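PDB 4UUL: L-lactate dehydrogenase from Trichomonas vaginalis, which catalyses the NAD-dependent interconversion of L-lactate and pyruvate, and probably also that of L-malate and oxaloacetate, as a member of the lactate/malate dehydrogenase superfamily. Local coordinates for residues N150-S155 with I249-A254. The protein carries 1 engineered substitution. Numbering follows the deposited sequence.
Sequences NFSSLS and IQHMKA
The nearest CA atoms between strand 151-153, with the loop that leaves it, and helix 242-257 are those of L154 and H251, 7.3 Å apart, and side chains and a water span the gap. H251 does most of the bridging. Its CG lies anti to the backbone N (chi1 178°), which carries the imidazole off the helix and across to S152. There NE2 meets the hydroxyl of S152 at the ring edge, near the ring plane, in a hydrogen bond of 2.8 Å between S152 OG and H251 NE2; either group could be the donor. S152 CB lies at the same edge, in the plane of the ring. At the other nitrogen, H251 ND1 is hydrogen-bonded to the oxygen of a water, 2.8 Å away, which lies in the ring plane and accepts the backbone N-H of S155. The carbonyl oxygen of S153 approaches the ring obliquely, 3.4 Å from H251 CE1. L154 adds an apolar contact: its side chain and that of H251 run past each other in opposite directions, and one methyl, L154 CD1, packs 3.7 Å from H251 CB. L126 of the neighbouring parallel strand 124-127 and M267 of strand 265-270 also touch the histidine. The contact thus joins an edge strand of the Rossmann-type parallel sheet to a helix of the C-terminal domain, beside the cofactor pocket: L154 belongs to the NADH site seen in another structure of this protein, although this chain holds no cofactor. With both nitrogens bonded close to the ring plane, the buried imidazole is probably restrained from rotating about its CB-CG bond, and a single side chain ties the helix directly to the strand and, through water, to the backbone just beyond L154.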
ATOM      1  N   ASN B 150       9.393 -21.915  13.194  1.00 16.06           N
ATOM      2  CA  ASN B 150       9.427 -20.471  13.300  1.00 16.67           C
ATOM      3  C   ASN B 150       9.875 -19.734  12.030  1.00 14.90           C
ATOM      4  O   ASN B 150       9.835 -18.506  12.022  1.00 15.24           O
ATOM      5  CB  ASN B 150      10.343 -20.023  14.446  1.00 17.15           C
ATOM      6  CG  ASN B 150       9.870 -20.482  15.834  1.00 18.31           C
ATOM      7  OD1 ASN B 150      10.398 -21.440  16.380  1.00 19.53           O
ATOM      8  ND2 ASN B 150       8.885 -19.802  16.388  1.00 21.10           N
ATOM      9  N   PHE B 151      10.288 -20.468  10.996  1.00 14.35           N
ATOM     10  CA  PHE B 151      10.960 -19.847   9.839  1.00 14.02           C
ATOM     11  C   PHE B 151      10.370 -20.249   8.518  1.00 13.71           C
ATOM     12  O   PHE B 151      10.070 -21.414   8.278  1.00 15.28           O
ATOM     13  CB  PHE B 151      12.444 -20.275   9.811  1.00 14.93           C
ATOM     14  CG  PHE B 151      13.241 -19.703  10.956  1.00 15.33           C
ATOM     15  CD1 PHE B 151      13.828 -18.459  10.860  1.00 15.66           C
ATOM     16  CD2 PHE B 151      13.370 -20.395  12.141  1.00 16.93           C
ATOM     17  CE1 PHE B 151      14.518 -17.909  11.924  1.00 16.28           C
ATOM     18  CE2 PHE B 151      14.070 -19.847  13.244  1.00 17.50           C
ATOM     19  CZ  PHE B 151      14.647 -18.608  13.118  1.00 17.45           C
ATOM     20  N   SER B 152      10.303 -19.285   7.605  1.00 12.52           N
ATOM     21  CA  SER B 152       9.981 -19.572   6.218  1.00 12.56           C
ATOM     22  C   SER B 152      10.560 -18.464   5.335  1.00 11.91           C
ATOM     23  O   SER B 152      10.947 -17.425   5.855  1.00 12.73           O
ATOM     24  CB  SER B 152       8.479 -19.762   6.010  1.00 13.64           C
ATOM     25  OG  SER B 152       7.770 -18.583   6.248  1.00 14.08           O
ATOM     26  N   SER B 153      10.566 -18.714   4.033  1.00 12.00           N
ATOM     27  CA  SER B 153      11.042 -17.757   3.068  1.00 12.13           C
ATOM     28  C   SER B 153      10.019 -17.553   1.966  1.00 10.91           C
ATOM     29  O   SER B 153       9.125 -18.366   1.745  1.00 11.74           O
ATOM     30  CB  SER B 153      12.390 -18.159   2.482  1.00 12.68           C
ATOM     31  OG  SER B 153      12.348 -19.340   1.692  1.00 13.67           O
ATOM     32  N   LEU B 154      10.070 -16.374   1.336  1.00 11.43           N
ATOM     33  CA  LEU B 154       9.047 -15.923   0.420  1.00 11.61           C
ATOM     34  C   LEU B 154       9.265 -16.374  -1.021  1.00 12.62           C
ATOM     35  O   LEU B 154      10.142 -15.838  -1.686  1.00 15.44           O
ATOM     36  CB  LEU B 154       8.980 -14.378   0.462  1.00 12.08           C
ATOM     37  CG  LEU B 154       7.835 -13.776  -0.320  1.00 12.55           C
ATOM     38  CD1 LEU B 154       6.499 -14.175   0.256  1.00 12.74           C
ATOM     39  CD2 LEU B 154       7.927 -12.286  -0.363  1.00 15.43           C
ATOM     40  N   SER B 155       8.392 -17.221  -1.523  1.00 11.72           N
ATOM     41  CA  SER B 155       8.374 -17.609  -2.937  1.00 12.59           C
ATOM     42  C   SER B 155       7.048 -17.187  -3.612  1.00 12.88           C
ATOM     43  O   SER B 155       6.927 -17.346  -4.822  1.00 13.66           O
ATOM     44  CB  SER B 155       8.699 -19.095  -3.102  1.00 17.03           C
ATOM     45  OG  SER B 155       7.831 -19.827  -2.342  1.00 18.06           O
ATOM     46  N   ILE B 249       2.698 -10.020   2.609  0.79 12.43           N
ATOM     47  CA  ILE B 249       1.486  -9.992   3.422  0.79 14.95           C
ATOM     48  C   ILE B 249       0.657 -11.230   3.190  0.79 14.27           C
ATOM     49  O   ILE B 249       0.197 -11.856   4.145  0.79 14.64           O
ATOM     50  CB  ILE B 249       0.675  -8.714   3.178  0.79 17.39           C
ATOM     51  CG1 ILE B 249       1.479  -7.521   3.732  0.79 20.20           C
ATOM     52  CG2 ILE B 249      -0.736  -8.779   3.813  0.79 20.15           C
ATOM     53  CD1 ILE B 249       0.909  -6.209   3.355  0.79 23.34           C
ATOM     54  N   GLN B 250       0.488 -11.600   1.928  1.00 13.32           N
ATOM     55  CA  GLN B 250      -0.284 -12.780   1.562  1.00 13.99           C
ATOM     56  C   GLN B 250       0.272 -14.053   2.249  1.00 13.53           C
ATOM     57  O   GLN B 250      -0.453 -14.845   2.857  1.00 14.21           O
ATOM     58  CB  GLN B 250      -0.235 -12.942   0.049  1.00 14.74           C
ATOM     59  CG  GLN B 250      -0.993 -14.143  -0.478  1.00 14.78           C
ATOM     60  CD  GLN B 250      -1.143 -14.107  -1.968  1.00 13.92           C
ATOM     61  OE1 GLN B 250      -0.404 -13.393  -2.685  1.00 14.08           O
ATOM     62  NE2 GLN B 250      -2.087 -14.870  -2.474  1.00 15.67           N
ATOM     63  N   HIS B 251       1.585 -14.212   2.219  1.00 12.09           N
ATOM     64  CA  HIS B 251       2.229 -15.346   2.864  1.00 12.88           C
ATOM     65  C   HIS B 251       2.030 -15.288   4.360  1.00 12.48           C
ATOM     66  O   HIS B 251       1.615 -16.275   4.981  1.00 13.05           O
ATOM     67  CB  HIS B 251       3.729 -15.309   2.512  1.00 11.68           C
ATOM     68  CG  HIS B 251       4.573 -16.378   3.138  1.00 11.41           C
ATOM     69  ND1 HIS B 251       5.445 -17.166   2.421  1.00 12.08           N
ATOM     70  CD2 HIS B 251       4.776 -16.706   4.450  1.00 13.03           C
ATOM     71  CE1 HIS B 251       6.104 -17.949   3.235  1.00 12.99           C
ATOM     72  NE2 HIS B 251       5.737 -17.685   4.479  1.00 13.84           N
ATOM     73  N   MET B 252       2.333 -14.146   4.981  1.00 12.98           N
ATOM     74  CA  MET B 252       2.210 -14.056   6.431  1.00 13.60           C
ATOM     75  C   MET B 252       0.760 -14.262   6.891  1.00 14.16           C
ATOM     76  O   MET B 252       0.533 -14.935   7.896  1.00 14.63           O
ATOM     77  CB  MET B 252       2.773 -12.748   6.949  1.00 12.83           C
ATOM     78  CG  MET B 252       2.861 -12.705   8.487  1.00 14.86           C
ATOM     79  SD  MET B 252       4.106 -13.799   9.186  1.00 15.25           S
ATOM     80  CE  MET B 252       5.578 -12.766   8.961  1.00 16.12           C
ATOM     81  N   LYS B 253      -0.209 -13.685   6.192  1.00 13.57           N
ATOM     82  CA  LYS B 253      -1.589 -13.846   6.593  1.00 13.44           C
ATOM     83  C   LYS B 253      -2.023 -15.310   6.521  1.00 14.29           C
ATOM     84  O   LYS B 253      -2.717 -15.813   7.419  1.00 16.56           O
ATOM     85  CB  LYS B 253      -2.466 -12.944   5.709  1.00 15.32           C
ATOM     86  CG  LYS B 253      -3.899 -12.811   6.215  1.00 17.64           C
ATOM     87  CD  LYS B 253      -4.705 -11.913   5.320  1.00 19.91           C
ATOM     88  CE  LYS B 253      -6.092 -11.694   5.865  1.00 27.31           C
ATOM     89  NZ  LYS B 253      -6.746 -10.596   5.098  1.00 34.74           N
ATOM     90  N   ALA B 254      -1.597 -16.003   5.467  1.00 15.15           N
ATOM     91  CA  ALA B 254      -1.868 -17.432   5.354  1.00 15.14           C
ATOM     92  C   ALA B 254      -1.188 -18.209   6.503  1.00 14.84           C
ATOM     93  O   ALA B 254      -1.796 -19.102   7.089  1.00 16.50           O
ATOM     94  CB  ALA B 254      -1.368 -17.959   4.049  1.00 16.20           C
TER
HETATM   95  O   HOH W   1       5.954 -17.716  -0.225  1.00 12.67           O